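Local atomic coordinates of host-nuclease inhibitor protein Gam, putative (Desulfovibrio vulgaris, PDB entry 2P2U), a protein that probably binds double-stranded DNA and belongs to the bacteriophage Mu Gam family, although its role in this bacterium is not established. Residues Met111-Leu116 and Glu123-Lys128; Trp139-Leu144 and Leu149-Thr154. One frame throughout, in Å; residues are numbered along the deposited sequence.

Contact 1. Residues Met111-Leu116 and Glu123-Lys128; sequences MTLERL and EGIRIK
Leu113 and Leu116, one helical turn apart, meet Ile125 in a helix-loop-strand unit: helix 109-118 turns back through a short loop, and strand 125-131 begins against its flank. The tight part is wholly apolar, and no hydrogen bond joins the two segments. Ile125 is the hub. Its CG1-CD1 arm runs between the two leucines: CG1 lies 3.7 Å from Leu113 CD2, and CD1 reaches 3.8 Å from Leu116 CB. Ile125 CG1 stands anti to its carbonyl carbon (chi1 -62°), which points this arm at the helix, while the other branch, CG2, also meets Leu113 CD2, at 4.0 Å. Leucine suits the helix positions because its branch point lies one carbon further out, letting a methyl reach a strand whose CA at Ile125 is 6.9 Å from the CA of Leu113. Gly124, with no side chain, lets the backbone come close to Leu116, 6.4 Å from CA to CA. Val131 and Met136 of the second subunit pack on Leu113 and Leu116 respectively, so the small core is shared by the dimer.

The solvent side is looser. The end of Arg126 leads away from the helix, and Lys128, further along the strand, is exposed, as suits long charged chains; Ile127 packs on Ile127 of the second subunit, with which residues 126-128 pair antiparallel. At the loop end, Leu116 CD1 rests 4.0 Å from Gly124 O.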
HETATM    1  N   MSE A 111      25.492   4.139   4.522  1.00 41.05           N
HETATM    2  CA  MSE A 111      26.847   4.674   4.534  1.00 41.46           C
HETATM    3  C   MSE A 111      27.054   5.709   3.426  1.00 37.89           C
HETATM    4  O   MSE A 111      27.794   6.688   3.601  1.00 37.08           O
HETATM    5  CB  MSE A 111      27.885   3.584   4.522  1.00 40.50           C
HETATM    6  CG  MSE A 111      27.695   2.555   5.642  1.00 45.67           C
HETATM    7 SE   MSE A 111      28.628   0.819   5.213  1.00 53.56          SE
HETATM    8  CE  MSE A 111      30.316   1.645   4.529  1.00 47.63           C
ATOM      9  N   THR A 112      26.375   5.521   2.306  1.00 35.93           N
ATOM     10  CA  THR A 112      26.356   6.517   1.244  1.00 34.51           C
ATOM     11  C   THR A 112      25.732   7.836   1.699  1.00 34.60           C
ATOM     12  O   THR A 112      26.269   8.948   1.396  1.00 32.89           O
ATOM     13  CB  THR A 112      25.639   5.959   0.089  1.00 34.24           C
ATOM     14  OG1 THR A 112      26.489   4.940  -0.449  1.00 38.13           O
ATOM     15  CG2 THR A 112      25.328   6.970  -1.000  1.00 31.56           C
ATOM     16  N   LEU A 113      24.621   7.754   2.446  1.00 34.16           N
ATOM     17  CA  LEU A 113      24.063   8.987   3.053  1.00 34.29           C
ATOM     18  C   LEU A 113      25.036   9.746   3.958  1.00 33.59           C
ATOM     19  O   LEU A 113      25.050  10.957   3.949  1.00 33.69           O
ATOM     20  CB  LEU A 113      22.829   8.664   3.893  1.00 33.77           C
ATOM     21  CG  LEU A 113      21.741   8.278   2.907  1.00 36.27           C
ATOM     22  CD1 LEU A 113      20.496   7.703   3.550  1.00 32.72           C
ATOM     23  CD2 LEU A 113      21.374   9.503   2.049  1.00 38.73           C
ATOM     24  N   GLU A 114      25.764   9.027   4.800  1.00 32.88           N
ATOM     25  CA  GLU A 114      26.536   9.690   5.792  1.00 32.76           C
ATOM     26  C   GLU A 114      27.670  10.291   5.023  1.00 32.58           C
ATOM     27  O   GLU A 114      28.138  11.394   5.308  1.00 32.91           O
ATOM     28  CB  GLU A 114      26.950   8.735   6.922  1.00 32.58           C
ATOM     29  CG  GLU A 114      27.793   9.358   8.047  1.00 38.81           C
ATOM     30  CD  GLU A 114      27.328  10.777   8.516  1.00 45.64           C
ATOM     31  OE1 GLU A 114      28.208  11.659   8.756  1.00 40.44           O
ATOM     32  OE2 GLU A 114      26.088  10.996   8.611  1.00 51.35           O
ATOM     33  N   ARG A 115      28.122   9.601   3.985  1.00 32.36           N
ATOM     34  CA  ARG A 115      29.110  10.250   3.199  1.00 31.50           C
ATOM     35  C   ARG A 115      28.643  11.406   2.506  1.00 32.34           C
ATOM     36  O   ARG A 115      29.420  12.326   2.419  1.00 33.35           O
ATOM     37  CB  ARG A 115      29.585   9.401   2.110  1.00 31.19           C
ATOM     38  CG  ARG A 115      30.409   8.356   2.632  1.00 32.86           C
ATOM     39  CD  ARG A 115      31.011   7.551   1.510  1.00 33.68           C
ATOM     40  NE  ARG A 115      31.643   6.306   2.058  1.00 38.64           N
ATOM     41  CZ  ARG A 115      32.427   5.359   1.390  1.00 33.48           C
ATOM     42  NH1 ARG A 115      32.733   5.444   0.091  1.00 28.23           N
ATOM     43  NH2 ARG A 115      32.939   4.274   1.984  1.00 24.31           N
ATOM     44  N   LEU A 116      27.459  11.342   1.880  1.00 33.93           N
ATOM     45  CA  LEU A 116      26.925  12.534   1.202  1.00 34.33           C
ATOM     46  C   LEU A 116      26.961  13.666   2.194  1.00 35.75           C
ATOM     47  O   LEU A 116      27.190  14.797   1.815  1.00 37.07           O
ATOM     48  CB  LEU A 116      25.532  12.284   0.609  1.00 33.75           C
ATOM     49  CG  LEU A 116      25.715  11.499  -0.729  1.00 33.80           C
ATOM     50  CD1 LEU A 116      24.503  10.683  -1.087  1.00 25.78           C
ATOM     51  CD2 LEU A 116      26.116  12.437  -1.841  1.00 28.56           C
ATOM     52  N   GLU A 123      21.886  18.051  -1.948  1.00 54.49           N
ATOM     53  CA  GLU A 123      21.169  17.564  -3.181  1.00 55.64           C
ATOM     54  C   GLU A 123      21.148  16.041  -3.350  1.00 55.06           C
ATOM     55  O   GLU A 123      20.276  15.501  -4.025  1.00 55.49           O
ATOM     56  CB  GLU A 123      21.748  18.163  -4.488  1.00 56.82           C
ATOM     57  CG  GLU A 123      23.268  18.341  -4.564  1.00 61.36           C
ATOM     58  CD  GLU A 123      23.745  19.563  -3.746  1.00 70.46           C
ATOM     59  OE1 GLU A 123      23.591  19.599  -2.494  1.00 72.90           O
ATOM     60  OE2 GLU A 123      24.268  20.522  -4.355  1.00 76.32           O
ATOM     61  N   GLY A 124      22.108  15.351  -2.748  1.00 53.42           N
ATOM     62  CA  GLY A 124      22.081  13.933  -2.810  1.00 52.40           C
ATOM     63  C   GLY A 124      21.053  13.250  -1.927  1.00 52.21           C
ATOM     64  O   GLY A 124      20.828  12.031  -2.073  1.00 52.15           O
ATOM     65  N   ILE A 125      20.449  14.004  -0.996  1.00 51.23           N
ATOM     66  CA  ILE A 125      19.672  13.395   0.094  1.00 50.29           C
ATOM     67  C   ILE A 125      18.175  13.696   0.037  1.00 51.12           C
ATOM     68  O   ILE A 125      17.777  14.820  -0.126  1.00 52.45           O
ATOM     69  CB  ILE A 125      20.295  13.735   1.474  1.00 49.08           C
ATOM     70  CG1 ILE A 125      21.693  13.168   1.541  1.00 48.95           C
ATOM     71  CG2 ILE A 125      19.585  13.032   2.582  1.00 47.31           C
ATOM     72  CD1 ILE A 125      22.597  13.752   2.575  1.00 46.96           C
ATOM     73  N   ARG A 126      17.339  12.689   0.178  1.00 52.28           N
ATOM     74  CA  ARG A 126      15.895  12.912   0.274  1.00 53.76           C
ATOM     75  C   ARG A 126      15.342  12.730   1.699  1.00 53.31           C
ATOM     76  O   ARG A 126      15.461  11.653   2.240  1.00 54.54           O
ATOM     77  CB  ARG A 126      15.184  11.950  -0.673  1.00 54.39           C
ATOM     78  CG  ARG A 126      14.949  12.483  -2.040  1.00 55.60           C
ATOM     79  CD  ARG A 126      14.837  11.311  -3.037  1.00 64.12           C
ATOM     80  NE  ARG A 126      13.937  11.649  -4.145  1.00 69.55           N
ATOM     81  CZ  ARG A 126      14.061  12.726  -4.944  1.00 71.27           C
ATOM     82  NH1 ARG A 126      15.053  13.597  -4.813  1.00 72.64           N
ATOM     83  NH2 ARG A 126      13.173  12.942  -5.895  1.00 72.72           N
ATOM     84  N   ILE A 127      14.707  13.739   2.296  1.00 52.62           N
ATOM     85  CA  ILE A 127      14.342  13.679   3.750  1.00 51.59           C
ATOM     86  C   ILE A 127      12.831  13.638   3.891  1.00 50.01           C
ATOM     87  O   ILE A 127      12.161  14.259   3.145  1.00 48.53           O
ATOM     88  CB  ILE A 127      14.856  14.938   4.554  1.00 50.70           C
ATOM     89  CG1 ILE A 127      16.254  15.344   4.105  1.00 52.94           C
ATOM     90  CG2 ILE A 127      14.836  14.678   6.079  1.00 50.15           C
ATOM     91  CD1 ILE A 127      16.907  16.654   4.734  1.00 53.83           C
ATOM     92  N   LYS A 128      12.300  12.927   4.864  1.00 50.00           N
ATOM     93  CA  LYS A 128      10.884  13.023   5.158  1.00 50.92           C
ATOM     94  C   LYS A 128      10.742  13.022   6.653  1.00 50.92           C
ATOM     95  O   LYS A 128      10.979  12.022   7.301  1.00 50.43           O
ATOM     96  CB  LYS A 128      10.092  11.924   4.465  1.00 52.02           C
ATOM     97  CG  LYS A 128       8.642  11.742   4.927  1.00 56.33           C
ATOM     98  CD  LYS A 128       8.499  10.457   5.875  1.00 64.79           C
ATOM     99  CE  LYS A 128       7.123   9.700   5.832  1.00 63.81           C
ATOM    100  NZ  LYS A 128       6.799   9.275   4.409  1.00 66.25           N
TER

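Contact 2. Residues Trp139-Leu144 and Leu149-Thr154; sequences WPDERL and LKRRTT
Leu144 and Leu149 join helix 141-146 to the start of strand 149-161 across a short helix-to-strand connection, with Pro140 as the helix N-cap. The backbone bond comes first: Leu149 N donates to Leu144 O at 2.8 Å.

Apolar packing accompanies this bond. The CB atoms of Leu144 and Leu149 are 4.1 Å apart, and leucine suits both buried positions because its branched aliphatic chain fills space without a polar group to satisfy. Leu144 also serves a charged neighbour, its CD1 lying over the centre of one face of the Arg151 guanidinium, 3.7 Å above the plane.

Polar and ionic contacts gather at the edge of that group. A chi1 of -157° sets Arg151 CG opposite the backbone N, and bends at chi2 and chi3 then fold the chain back toward the beginning of the helix, where its NH2 donates to Trp139 O; the modelled distance is very short and best not taken literally. Arginine fits here because its flat head can accept a methyl on its face while its N-H groups bond around the rim. Asp141, in the first turn, supplies the opposite charge, though its carboxylate is turned 53° from the guanidinium plane and the salt bridge is weak, with Asp141 OD1 3.5 Å from Arg151 NH2.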
ATOM      1  N   TRP A 139       4.566  15.007  27.551  1.00 60.10           N
ATOM      2  CA  TRP A 139       4.646  16.484  27.790  1.00 58.06           C
ATOM      3  C   TRP A 139       3.444  17.088  28.506  1.00 56.75           C
ATOM      4  O   TRP A 139       2.318  16.716  28.224  1.00 57.10           O
ATOM      5  CB  TRP A 139       4.817  17.252  26.459  1.00 56.71           C
ATOM      6  CG  TRP A 139       6.183  17.072  25.844  1.00 55.67           C
ATOM      7  CD1 TRP A 139       7.114  16.131  26.186  1.00 52.39           C
ATOM      8  CD2 TRP A 139       6.750  17.830  24.771  1.00 54.25           C
ATOM      9  NE1 TRP A 139       8.210  16.262  25.407  1.00 52.87           N
ATOM     10  CE2 TRP A 139       8.024  17.293  24.523  1.00 53.88           C
ATOM     11  CE3 TRP A 139       6.301  18.922  23.997  1.00 55.14           C
ATOM     12  CZ2 TRP A 139       8.880  17.799  23.518  1.00 53.21           C
ATOM     13  CZ3 TRP A 139       7.154  19.435  23.003  1.00 54.42           C
ATOM     14  CH2 TRP A 139       8.427  18.863  22.778  1.00 54.17           C
ATOM     15  N   PRO A 140       3.686  18.080  29.364  1.00 55.64           N
ATOM     16  CA  PRO A 140       2.631  18.979  29.856  1.00 54.93           C
ATOM     17  C   PRO A 140       1.967  19.800  28.748  1.00 54.28           C
ATOM     18  O   PRO A 140       2.529  19.994  27.720  1.00 54.43           O
ATOM     19  CB  PRO A 140       3.381  19.942  30.780  1.00 54.68           C
ATOM     20  CG  PRO A 140       4.826  19.785  30.465  1.00 55.04           C
ATOM     21  CD  PRO A 140       5.018  18.414  29.906  1.00 55.58           C
ATOM     22  N   ASP A 141       0.779  20.315  28.988  1.00 54.85           N
ATOM     23  CA  ASP A 141       0.041  21.142  28.021  1.00 54.44           C
ATOM     24  C   ASP A 141       0.734  22.402  27.465  1.00 54.21           C
ATOM     25  O   ASP A 141       0.445  22.836  26.314  1.00 53.91           O
ATOM     26  CB  ASP A 141      -1.256  21.559  28.666  1.00 54.05           C
ATOM     27  CG  ASP A 141      -2.265  20.523  28.543  1.00 57.96           C
ATOM     28  OD1 ASP A 141      -2.154  19.488  29.229  1.00 65.41           O
ATOM     29  OD2 ASP A 141      -3.159  20.700  27.699  1.00 65.38           O
ATOM     30  N   GLU A 142       1.577  23.004  28.312  1.00 53.30           N
ATOM     31  CA  GLU A 142       2.336  24.189  27.983  1.00 52.12           C
ATOM     32  C   GLU A 142       3.472  23.903  27.028  1.00 50.63           C
ATOM     33  O   GLU A 142       3.741  24.766  26.183  1.00 52.79           O
ATOM     34  CB  GLU A 142       2.960  24.860  29.201  1.00 51.43           C
ATOM     35  CG  GLU A 142       2.213  24.759  30.396  1.00 56.44           C
ATOM     36  CD  GLU A 142       2.546  23.475  31.169  1.00 61.82           C
ATOM     37  OE1 GLU A 142       3.764  23.097  31.245  1.00 56.54           O
ATOM     38  OE2 GLU A 142       1.551  22.871  31.689  1.00 63.04           O
ATOM     39  N   ARG A 143       4.197  22.805  27.205  1.00 47.66           N
ATOM     40  CA  ARG A 143       5.251  22.458  26.280  1.00 46.98           C
ATOM     41  C   ARG A 143       4.642  22.137  24.924  1.00 45.96           C
ATOM     42  O   ARG A 143       5.118  22.569  23.879  1.00 46.69           O
ATOM     43  CB  ARG A 143       6.100  21.330  26.815  1.00 46.88           C
ATOM     44  CG  ARG A 143       7.002  21.850  27.935  1.00 50.99           C
ATOM     45  CD  ARG A 143       8.097  20.863  28.298  1.00 56.20           C
ATOM     46  NE  ARG A 143       9.120  20.845  27.261  1.00 62.85           N
ATOM     47  CZ  ARG A 143       9.881  19.798  26.934  1.00 66.25           C
ATOM     48  NH1 ARG A 143       9.721  18.628  27.533  1.00 66.86           N
ATOM     49  NH2 ARG A 143      10.811  19.917  25.979  1.00 69.16           N
ATOM     50  N   LEU A 144       3.514  21.467  24.934  1.00 44.19           N
ATOM     51  CA  LEU A 144       2.839  21.250  23.717  1.00 42.22           C
ATOM     52  C   LEU A 144       2.473  22.570  23.083  1.00 42.01           C
ATOM     53  O   LEU A 144       2.595  22.692  21.874  1.00 43.10           O
ATOM     54  CB  LEU A 144       1.610  20.387  23.935  1.00 41.33           C
ATOM     55  CG  LEU A 144       1.885  19.028  24.525  1.00 40.21           C
ATOM     56  CD1 LEU A 144       0.514  18.401  24.802  1.00 36.21           C
ATOM     57  CD2 LEU A 144       2.731  18.162  23.547  1.00 38.54           C
ATOM     58  N   LEU A 149       1.007  22.458  19.534  1.00 39.54           N
ATOM     59  CA  LEU A 149       0.241  21.206  19.676  1.00 41.79           C
ATOM     60  C   LEU A 149      -0.771  21.254  20.865  1.00 44.72           C
ATOM     61  O   LEU A 149      -0.481  21.851  21.902  1.00 45.45           O
ATOM     62  CB  LEU A 149       1.206  20.040  19.884  1.00 39.91           C
ATOM     63  CG  LEU A 149       2.056  19.654  18.686  1.00 38.90           C
ATOM     64  CD1 LEU A 149       3.039  18.562  18.951  1.00 31.09           C
ATOM     65  CD2 LEU A 149       1.154  19.248  17.564  1.00 41.08           C
ATOM     66  N   LYS A 150      -1.949  20.631  20.756  1.00 46.79           N
ATOM     67  CA  LYS A 150      -2.770  20.550  21.978  1.00 50.01           C
ATOM     68  C   LYS A 150      -3.290  19.147  22.203  1.00 51.05           C
ATOM     69  O   LYS A 150      -3.554  18.417  21.246  1.00 50.97           O
ATOM     70  CB  LYS A 150      -3.935  21.594  22.020  1.00 50.14           C
ATOM     71  CG  LYS A 150      -4.837  21.609  20.729  1.00 51.74           C
ATOM     72  CD  LYS A 150      -6.024  22.522  20.839  1.00 51.65           C
ATOM     73  CE  LYS A 150      -6.631  22.770  19.456  1.00 54.83           C
ATOM     74  NZ  LYS A 150      -7.870  23.631  19.547  1.00 56.15           N
ATOM     75  N   ARG A 151      -3.410  18.796  23.478  1.00 52.92           N
ATOM     76  CA  ARG A 151      -4.135  17.627  23.929  1.00 55.56           C
ATOM     77  C   ARG A 151      -5.623  17.878  23.694  1.00 57.94           C
ATOM     78  O   ARG A 151      -6.128  18.827  24.186  1.00 59.48           O
ATOM     79  CB  ARG A 151      -3.864  17.490  25.402  1.00 54.08           C
ATOM     80  CG  ARG A 151      -4.061  16.130  25.914  1.00 55.63           C
ATOM     81  CD  ARG A 151      -2.764  15.456  26.254  1.00 53.94           C
ATOM     82  NE  ARG A 151      -1.963  16.313  27.087  1.00 57.48           N
ATOM     83  CZ  ARG A 151      -0.723  16.031  27.482  1.00 59.49           C
ATOM     84  NH1 ARG A 151      -0.120  14.896  27.139  1.00 55.81           N
ATOM     85  NH2 ARG A 151      -0.075  16.922  28.212  1.00 60.43           N
ATOM     86  N   ARG A 152      -6.297  17.102  22.859  1.00 61.65           N
ATOM     87  CA  ARG A 152      -7.762  17.195  22.626  1.00 64.82           C
ATOM     88  C   ARG A 152      -8.325  16.035  23.444  1.00 67.09           C
ATOM     89  O   ARG A 152      -7.967  14.857  23.197  1.00 68.53           O
ATOM     90  CB  ARG A 152      -8.076  16.897  21.160  1.00 65.00           C
ATOM     91  CG  ARG A 152      -9.411  17.412  20.642  1.00 67.41           C
ATOM     92  CD  ARG A 152     -10.193  16.331  19.873  1.00 70.76           C
ATOM     93  NE  ARG A 152      -9.869  16.080  18.446  1.00 73.31           N
ATOM     94  CZ  ARG A 152      -9.587  14.870  17.921  1.00 73.40           C
ATOM     95  NH1 ARG A 152      -9.345  14.759  16.624  1.00 71.43           N
ATOM     96  NH2 ARG A 152      -9.531  13.760  18.683  1.00 71.09           N
ATOM     97  N   THR A 153      -9.161  16.308  24.436  1.00 68.22           N
ATOM     98  CA  THR A 153      -9.636  15.182  25.225  1.00 69.89           C
ATOM     99  C   THR A 153     -11.164  14.873  25.063  1.00 70.75           C
ATOM    100  O   THR A 153     -12.024  15.621  25.552  1.00 71.26           O
ATOM    101  CB  THR A 153      -9.045  15.190  26.664  1.00 69.64           C
ATOM    102  OG1 THR A 153      -8.850  13.841  27.058  1.00 72.21           O
ATOM    103  CG2 THR A 153      -9.926  15.929  27.715  1.00 70.17           C
ATOM    104  N   THR A 154     -11.487  13.804  24.335  1.00 71.28           N
ATOM    105  CA  THR A 154     -12.894  13.429  24.036  1.00 72.00           C
ATOM    106  C   THR A 154     -13.538  12.434  25.049  1.00 71.20           C
ATOM    107  O   THR A 154     -12.878  11.473  25.448  1.00 70.60           O
ATOM    108  CB  THR A 154     -12.986  12.880  22.560  1.00 72.43           C
ATOM    109  OG1 THR A 154     -13.453  13.912  21.684  1.00 73.02           O
ATOM    110  CG2 THR A 154     -13.911  11.700  22.448  1.00 72.82           C
TER

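In the fold
From the N terminus the chain runs through the long helix 15-74 and strand 91-103 before either contact forms. Contact 1 then closes the short loop between helix 109-118 and strand 125-131; contact 2 closes a second one, between helix 141-146 and strand 149-161. They follow in series, neither nested nor crossed, with helix 133-136 on the connecting segment. Their centres are 34 Å apart and their nearest atoms about 16 Å, so they do not touch within the chain. The second subunit bridges them: Trp139 of contact 2 packs on Leu116 of the second subunit, a residue of its contact 1, and both strands extend antiparallel sheets across the dimer interface.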